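Long-range contacts in clavulanic acid biosynthesis oligopeptide binding protein 2 (Streptomyces clavuligerus, PDB 2WOL), which probably binds peptides or related small solutes as a family 5 extracellular solute-binding protein associated with clavulanic acid biosynthesis: residues P8-T12 with V291-H295; A23-S28 with P537-Y543. All coordinates share one frame; numbering follows the deposited sequence.

How the contacts relate
From its N terminus the chain runs through residues 8-12 and 23-28, both in the loop before strand 34-39, then reaches 291-295 and, near the C terminus, 537-543. Contact 1 closes a loop of 278 residues onto the region of helix 290-293; contact 2 closes one of 508 residues onto the chain that follows strand 523-534. The two loops cross, because their segments alternate along the sequence. With centres about 15 Å apart, the contacts also meet: P537 packs against A9 and the H295 ring, while P8 and A9 touch the W538 ring. The loop before strand 34-39 is thereby tied both to the end of helix 290-293 and to the region of strand 539-540.

Contact 1 of 2, residues P8-T12 with V291-H295; sequences PAPTT and VLRSH
P10 and L292 mark the closest backbone approach, with CA atoms 5.8 Å apart, where the 3-10 turn A9-T11 faces the short, weakly bonded helix that carries V291. H295 supplies the polar link and illustrates a bifurcated hydrogen bond, one imidazole N-H shared between two carbonyl oxygens. Its NE2 donates to T12 O at 2.7 Å, with an N-H...O angle of 132°, and more weakly to A9 O at 3.0 Å from NE2. The T12 oxygen sits at the ring edge, in the plane of the imidazole, and NE2 in turn lies in the carbonyl plane of T12. A9 O also accepts the backbone N-H of T12, closing the turn, and both oxygens face NE2. With CG anti to the carbonyl carbon (chi1 -57°), H295 swings its ring between two neighbours. A9 CB makes a CH-pi contact over one face, 4.0 Å from the H295 ring centroid and offset toward the rim (19° off the normal), while S294 OG lies over the centre of the opposite face. The S294 hydroxyl donates to V291 O and accepts a hydrogen bond from G14 N.

Beside this polar centre, V291 turns CG1 toward the carbonyl oxygens of A9, P10 and T12, the closest being A9 O at 3.3 Å from that methyl. L292 lays CD2 obliquely across the P10 ring, 3.9 Å from P10 CG, and also touches P10 CA.

Around these residues, I265 of helix 257-265 receives both P10 and L292, and F534 of strand 523-534 packs against A9 and L292, joining the turn to that helix and strand. R535 bonds to the backbone of S294 and H295, tying the 291-295 end to the chain leaving strand 523-534.

Contact 2 of 2, residues A23-S28 with P537-Y543; sequences ALVNPS and PWVTNVY
V25 pairs with V542 in a single antiparallel, hydrogen-bonded bridge distorted by a G1 beta bulge, in which N541 and V542 both face V25. V25 N donates to V542 O at 2.8 Å, and V542 N returns a bond to V25 O, whose lone pair it meets in the carbonyl plane. N541 occupies the bulge with positive backbone angles, and its N-H reaches N26 O from above the carbonyl plane.

The N541 side chain carries the pairing onward. Its CB rests against L24 CD1 at 3.9 Å, and CG, anti to the carbonyl carbon (chi1 -48°), turns the amide toward the backbone of S28. There OD1 accepts from S28 N at 2.9 Å, while ND2 donates to S28 O at 2.8 Å, with that oxygen near the amide plane. Two bonds thus fix the rotation of this buried amide, much as a further backbone pair would.

From the other segment, N26 ND2 donates to V539 O at 3.1 Å, but from above the V539 carbonyl plane (65° out of it), not on a lone pair. Farther along, L24 CD1 comes within 3.5 Å of Y543 CD2, and a water lies 2.8 Å from T540 OG1.

Contact 1 of 2, residues P8-T12 with V291-H295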
ATOM      1  N   PRO A   8       9.698  32.139   0.387  1.00 30.32           N
ATOM      2  CA  PRO A   8       9.952  30.728   0.675  1.00 30.21           C
ATOM      3  C   PRO A   8       9.410  30.313   2.042  1.00 30.05           C
ATOM      4  O   PRO A   8       9.116  31.171   2.880  1.00 30.09           O
ATOM      5  CB  PRO A   8      11.484  30.638   0.663  1.00 30.20           C
ATOM      6  CG  PRO A   8      11.925  31.780  -0.181  1.00 30.43           C
ATOM      7  CD  PRO A   8      10.940  32.875   0.093  1.00 30.44           C
ATOM      8  N   ALA A   9       9.294  29.003   2.256  1.00 29.83           N
ATOM      9  CA  ALA A   9       8.748  28.445   3.497  1.00 29.58           C
ATOM     10  C   ALA A   9       9.508  28.812   4.781  1.00 29.49           C
ATOM     11  O   ALA A   9       8.871  29.158   5.775  1.00 29.40           O
ATOM     12  CB  ALA A   9       8.587  26.930   3.386  1.00 29.58           C
ATOM     13  N   PRO A  10      10.861  28.742   4.774  1.00 29.31           N
ATOM     14  CA  PRO A  10      11.585  29.017   6.024  1.00 29.32           C
ATOM     15  C   PRO A  10      11.409  30.443   6.574  1.00 29.26           C
ATOM     16  O   PRO A  10      11.807  30.708   7.712  1.00 29.35           O
ATOM     17  CB  PRO A  10      13.055  28.776   5.642  1.00 29.39           C
ATOM     18  CG  PRO A  10      13.005  27.929   4.410  1.00 29.28           C
ATOM     19  CD  PRO A  10      11.793  28.403   3.680  1.00 29.33           C
ATOM     20  N   THR A  11      10.809  31.334   5.786  1.00 29.17           N
ATOM     21  CA  THR A  11      10.679  32.748   6.168  1.00 29.19           C
ATOM     22  C   THR A  11       9.291  33.136   6.692  1.00 28.88           C
ATOM     23  O   THR A  11       9.131  34.200   7.295  1.00 29.09           O
ATOM     24  CB  THR A  11      11.074  33.699   5.008  1.00 29.25           C
ATOM     25  OG1 THR A  11      10.243  33.445   3.868  1.00 29.87           O
ATOM     26  CG2 THR A  11      12.539  33.512   4.622  1.00 29.43           C
ATOM     27  N   THR A  12       8.298  32.280   6.461  1.00 28.37           N
ATOM     28  CA  THR A  12       6.928  32.529   6.924  1.00 27.84           C
ATOM     29  C   THR A  12       6.313  31.275   7.540  1.00 26.95           C
ATOM     30  O   THR A  12       6.361  30.202   6.939  1.00 27.05           O
ATOM     31  CB  THR A  12       6.015  33.026   5.780  1.00 28.05           C
ATOM     32  OG1 THR A  12       6.256  32.250   4.596  1.00 28.76           O
ATOM     33  CG2 THR A  12       6.270  34.501   5.482  1.00 28.50           C
ATOM     34  N   VAL A 291       9.560  27.610  12.447  1.00 20.33           N
ATOM     35  CA  VAL A 291       8.894  27.942  11.189  1.00 19.63           C
ATOM     36  C   VAL A 291       8.729  26.688  10.318  1.00 18.91           C
ATOM     37  O   VAL A 291       7.641  26.425   9.808  1.00 18.94           O
ATOM     38  CB  VAL A 291       9.621  29.073  10.419  1.00 19.79           C
ATOM     39  CG1 VAL A 291       8.973  29.307   9.062  1.00 19.88           C
ATOM     40  CG2 VAL A 291       9.610  30.368  11.232  1.00 19.80           C
ATOM     41  N   LEU A 292       9.800  25.911  10.170  1.00 17.89           N
ATOM     42  CA  LEU A 292       9.748  24.679   9.377  1.00 16.68           C
ATOM     43  C   LEU A 292       8.792  23.619   9.943  1.00 15.76           C
ATOM     44  O   LEU A 292       8.119  22.919   9.181  1.00 15.02           O
ATOM     45  CB  LEU A 292      11.153  24.103   9.169  1.00 16.96           C
ATOM     46  CG  LEU A 292      12.122  24.918   8.298  1.00 17.21           C
ATOM     47  CD1 LEU A 292      13.433  24.165   8.127  1.00 17.59           C
ATOM     48  CD2 LEU A 292      11.531  25.276   6.936  1.00 17.30           C
ATOM     49  N   ARG A 293       8.721  23.517  11.270  1.00 14.70           N
ATOM     50  CA  ARG A 293       7.777  22.615  11.938  1.00 14.14           C
ATOM     51  C   ARG A 293       6.336  22.886  11.515  1.00 13.51           C
ATOM     52  O   ARG A 293       5.536  21.959  11.374  1.00 13.32           O
ATOM     53  CB  ARG A 293       7.874  22.755  13.456  1.00 14.47           C
ATOM     54  CG  ARG A 293       9.019  22.005  14.094  1.00 14.96           C
ATOM     55  CD  ARG A 293       8.913  22.070  15.612  1.00 14.95           C
ATOM     56  NE  ARG A 293       7.852  21.203  16.120  1.00 15.55           N
ATOM     57  CZ  ARG A 293       7.993  19.899  16.346  1.00 15.53           C
ATOM     58  NH1 ARG A 293       9.157  19.299  16.113  1.00 16.01           N
ATOM     59  NH2 ARG A 293       6.972  19.189  16.807  1.00 15.90           N
ATOM     60  N   SER A 294       6.017  24.163  11.314  1.00 12.77           N
ATOM     61  CA  SER A 294       4.669  24.580  10.951  1.00 12.28           C
ATOM     62  C   SER A 294       4.282  24.147   9.532  1.00 11.63           C
ATOM     63  O   SER A 294       3.106  24.194   9.168  1.00 11.55           O
ATOM     64  CB  SER A 294       4.507  26.094  11.134  1.00 12.43           C
ATOM     65  OG  SER A 294       5.152  26.817  10.103  1.00 13.46           O
ATOM     66  N   HIS A 295       5.280  23.723   8.755  1.00 11.05           N
ATOM     67  CA  HIS A 295       5.084  23.261   7.377  1.00 10.57           C
ATOM     68  C   HIS A 295       5.195  21.739   7.256  1.00  9.91           C
ATOM     69  O   HIS A 295       5.285  21.210   6.148  1.00  9.31           O
ATOM     70  CB  HIS A 295       6.123  23.898   6.442  1.00 10.93           C
ATOM     71  CG  HIS A 295       6.117  25.395   6.444  1.00 12.62           C
ATOM     72  ND1 HIS A 295       5.050  26.135   5.986  1.00 13.43           N
ATOM     73  CD2 HIS A 295       7.059  26.290   6.824  1.00 14.98           C
ATOM     74  CE1 HIS A 295       5.329  27.422   6.093  1.00 13.90           C
ATOM     75  NE2 HIS A 295       6.543  27.544   6.600  1.00 14.65           N
TER

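Contact 2 of 2, residues A23-S28 with P537-Y543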
ATOM      1  N   ALA A  23      -7.075  16.643   8.788  1.00 12.04           N
ATOM      2  CA  ALA A  23      -7.673  17.927   8.437  1.00 12.07           C
ATOM      3  C   ALA A  23      -7.047  18.501   7.171  1.00 12.10           C
ATOM      4  O   ALA A  23      -5.977  18.061   6.737  1.00 12.04           O
ATOM      5  CB  ALA A  23      -7.551  18.921   9.602  1.00 12.27           C
ATOM      6  N   LEU A  24      -7.727  19.486   6.591  1.00 12.55           N
ATOM      7  CA  LEU A  24      -7.320  20.104   5.337  1.00 12.51           C
ATOM      8  C   LEU A  24      -6.594  21.421   5.597  1.00 11.97           C
ATOM      9  O   LEU A  24      -7.063  22.247   6.380  1.00 12.29           O
ATOM     10  CB  LEU A  24      -8.554  20.342   4.456  1.00 12.91           C
ATOM     11  CG  LEU A  24      -8.366  20.840   3.022  1.00 13.45           C
ATOM     12  CD1 LEU A  24      -8.002  19.694   2.115  1.00 15.65           C
ATOM     13  CD2 LEU A  24      -9.630  21.519   2.509  1.00 13.88           C
ATOM     14  N   VAL A  25      -5.455  21.606   4.938  1.00 10.93           N
ATOM     15  CA  VAL A  25      -4.659  22.825   5.062  1.00 10.35           C
ATOM     16  C   VAL A  25      -4.908  23.759   3.881  1.00 10.27           C
ATOM     17  O   VAL A  25      -4.914  23.325   2.724  1.00  9.71           O
ATOM     18  CB  VAL A  25      -3.141  22.486   5.159  1.00 10.24           C
ATOM     19  CG1 VAL A  25      -2.269  23.727   4.977  1.00  9.73           C
ATOM     20  CG2 VAL A  25      -2.837  21.803   6.472  1.00 10.63           C
ATOM     21  N   ASN A  26      -5.122  25.043   4.183  1.00  9.98           N
ATOM     22  CA  ASN A  26      -5.185  26.100   3.169  1.00 10.13           C
ATOM     23  C   ASN A  26      -6.272  25.847   2.112  1.00 10.05           C
ATOM     24  O   ASN A  26      -5.970  25.778   0.916  1.00  9.76           O
ATOM     25  CB  ASN A  26      -3.796  26.286   2.521  1.00 10.14           C
ATOM     26  CG  ASN A  26      -3.653  27.599   1.764  1.00 11.11           C
ATOM     27  OD1 ASN A  26      -4.457  28.523   1.917  1.00 12.27           O
ATOM     28  ND2 ASN A  26      -2.606  27.692   0.948  1.00 11.10           N
ATOM     29  N   PRO A  27      -7.544  25.714   2.551  1.00 10.35           N
ATOM     30  CA  PRO A  27      -8.637  25.409   1.621  1.00 10.73           C
ATOM     31  C   PRO A  27      -8.864  26.508   0.590  1.00 10.93           C
ATOM     32  O   PRO A  27      -8.775  27.697   0.913  1.00 11.04           O
ATOM     33  CB  PRO A  27      -9.863  25.274   2.532  1.00 10.96           C
ATOM     34  CG  PRO A  27      -9.514  26.007   3.768  1.00 10.92           C
ATOM     35  CD  PRO A  27      -8.027  25.864   3.936  1.00 10.38           C
ATOM     36  N   SER A  28      -9.143  26.099  -0.645  1.00 11.05           N
ATOM     37  CA  SER A  28      -9.377  27.037  -1.745  1.00 11.19           C
ATOM     38  C   SER A  28     -10.029  26.336  -2.924  1.00 11.48           C
ATOM     39  O   SER A  28      -9.857  25.128  -3.113  1.00 11.69           O
ATOM     40  CB  SER A  28      -8.068  27.682  -2.201  1.00 11.26           C
ATOM     41  OG  SER A  28      -8.299  28.672  -3.191  1.00 11.50           O
ATOM     42  N   PRO A 537       3.761  26.526   1.812  1.00  8.03           N
ATOM     43  CA  PRO A 537       2.546  27.210   2.291  1.00  8.10           C
ATOM     44  C   PRO A 537       1.582  27.749   1.217  1.00  8.00           C
ATOM     45  O   PRO A 537       0.418  28.038   1.526  1.00  8.64           O
ATOM     46  CB  PRO A 537       3.104  28.346   3.162  1.00  8.40           C
ATOM     47  CG  PRO A 537       4.480  28.599   2.631  1.00  7.95           C
ATOM     48  CD  PRO A 537       4.991  27.260   2.168  1.00  8.21           C
ATOM     49  N   TRP A 538       2.060  27.876  -0.021  1.00  7.98           N
ATOM     50  CA  TRP A 538       1.231  28.373  -1.129  1.00  8.28           C
ATOM     51  C   TRP A 538       0.442  27.281  -1.847  1.00  8.27           C
ATOM     52  O   TRP A 538      -0.298  27.564  -2.789  1.00  8.86           O
ATOM     53  CB  TRP A 538       2.077  29.136  -2.145  1.00  8.59           C
ATOM     54  CG  TRP A 538       3.228  28.343  -2.669  1.00  8.40           C
ATOM     55  CD1 TRP A 538       3.217  27.454  -3.709  1.00  9.26           C
ATOM     56  CD2 TRP A 538       4.569  28.369  -2.174  1.00  8.30           C
ATOM     57  NE1 TRP A 538       4.476  26.926  -3.890  1.00  9.05           N
ATOM     58  CE2 TRP A 538       5.323  27.471  -2.960  1.00  8.31           C
ATOM     59  CE3 TRP A 538       5.208  29.069  -1.142  1.00  8.30           C
ATOM     60  CZ2 TRP A 538       6.686  27.254  -2.746  1.00  9.77           C
ATOM     61  CZ3 TRP A 538       6.563  28.855  -0.933  1.00  8.80           C
ATOM     62  CH2 TRP A 538       7.284  27.952  -1.729  1.00  9.01           C
ATOM     63  N   VAL A 539       0.612  26.036  -1.416  1.00  7.93           N
ATOM     64  CA  VAL A 539      -0.183  24.938  -1.953  1.00  7.39           C
ATOM     65  C   VAL A 539      -1.499  24.880  -1.189  1.00  7.51           C
ATOM     66  O   VAL A 539      -1.516  24.909   0.044  1.00  7.58           O
ATOM     67  CB  VAL A 539       0.564  23.587  -1.877  1.00  7.04           C
ATOM     68  CG1 VAL A 539      -0.211  22.502  -2.609  1.00  7.30           C
ATOM     69  CG2 VAL A 539       1.967  23.722  -2.481  1.00  7.32           C
ATOM     70  N   THR A 540      -2.600  24.821  -1.928  1.00  7.48           N
ATOM     71  CA  THR A 540      -3.923  24.821  -1.323  1.00  7.73           C
ATOM     72  C   THR A 540      -4.488  23.405  -1.224  1.00  7.61           C
ATOM     73  O   THR A 540      -4.147  22.536  -2.031  1.00  7.40           O
ATOM     74  CB  THR A 540      -4.906  25.715  -2.108  1.00  7.80           C
ATOM     75  OG1 THR A 540      -5.049  25.218  -3.440  1.00  8.53           O
ATOM     76  CG2 THR A 540      -4.401  27.155  -2.164  1.00  7.96           C
ATOM     77  N   ASN A 541      -5.345  23.178  -0.229  1.00  7.78           N
ATOM     78  CA  ASN A 541      -6.028  21.899  -0.030  1.00  7.98           C
ATOM     79  C   ASN A 541      -5.082  20.724   0.182  1.00  7.83           C
ATOM     80  O   ASN A 541      -5.249  19.658  -0.422  1.00  7.95           O
ATOM     81  CB  ASN A 541      -6.994  21.598  -1.179  1.00  8.42           C
ATOM     82  CG  ASN A 541      -7.879  22.776  -1.513  1.00  9.02           C
ATOM     83  OD1 ASN A 541      -8.721  23.181  -0.716  1.00  9.27           O
ATOM     84  ND2 ASN A 541      -7.679  23.346  -2.692  1.00 11.12           N
ATOM     85  N   VAL A 542      -4.100  20.923   1.056  1.00  7.28           N
ATOM     86  CA  VAL A 542      -3.152  19.866   1.393  1.00  7.29           C
ATOM     87  C   VAL A 542      -3.669  19.035   2.561  1.00  7.09           C
ATOM     88  O   VAL A 542      -3.990  19.573   3.623  1.00  7.44           O
ATOM     89  CB  VAL A 542      -1.760  20.432   1.742  1.00  7.18           C
ATOM     90  CG1 VAL A 542      -0.788  19.295   2.052  1.00  7.97           C
ATOM     91  CG2 VAL A 542      -1.220  21.276   0.604  1.00  7.95           C
ATOM     92  N   TYR A 543      -3.741  17.724   2.367  1.00  7.03           N
ATOM     93  CA  TYR A 543      -4.099  16.820   3.458  1.00  7.32           C
ATOM     94  C   TYR A 543      -3.533  15.438   3.180  1.00  7.29           C
ATOM     95  O   TYR A 543      -3.413  15.030   2.020  1.00  7.32           O
ATOM     96  CB  TYR A 543      -5.624  16.749   3.665  1.00  7.58           C
ATOM     97  CG  TYR A 543      -6.375  15.966   2.606  1.00  7.32           C
ATOM     98  CD1 TYR A 543      -6.718  14.629   2.815  1.00  7.11           C
ATOM     99  CD2 TYR A 543      -6.743  16.562   1.401  1.00  7.15           C
ATOM    100  CE1 TYR A 543      -7.409  13.899   1.847  1.00  6.86           C
ATOM    101  CE2 TYR A 543      -7.431  15.841   0.420  1.00  7.31           C
ATOM    102  CZ  TYR A 543      -7.762  14.511   0.656  1.00  7.23           C
ATOM    103  OH  TYR A 543      -8.441  13.788  -0.302  1.00  8.69           O
TER
HETATM  104  O   HOH W   1      -5.980  27.126  -5.298  1.00 10.01           O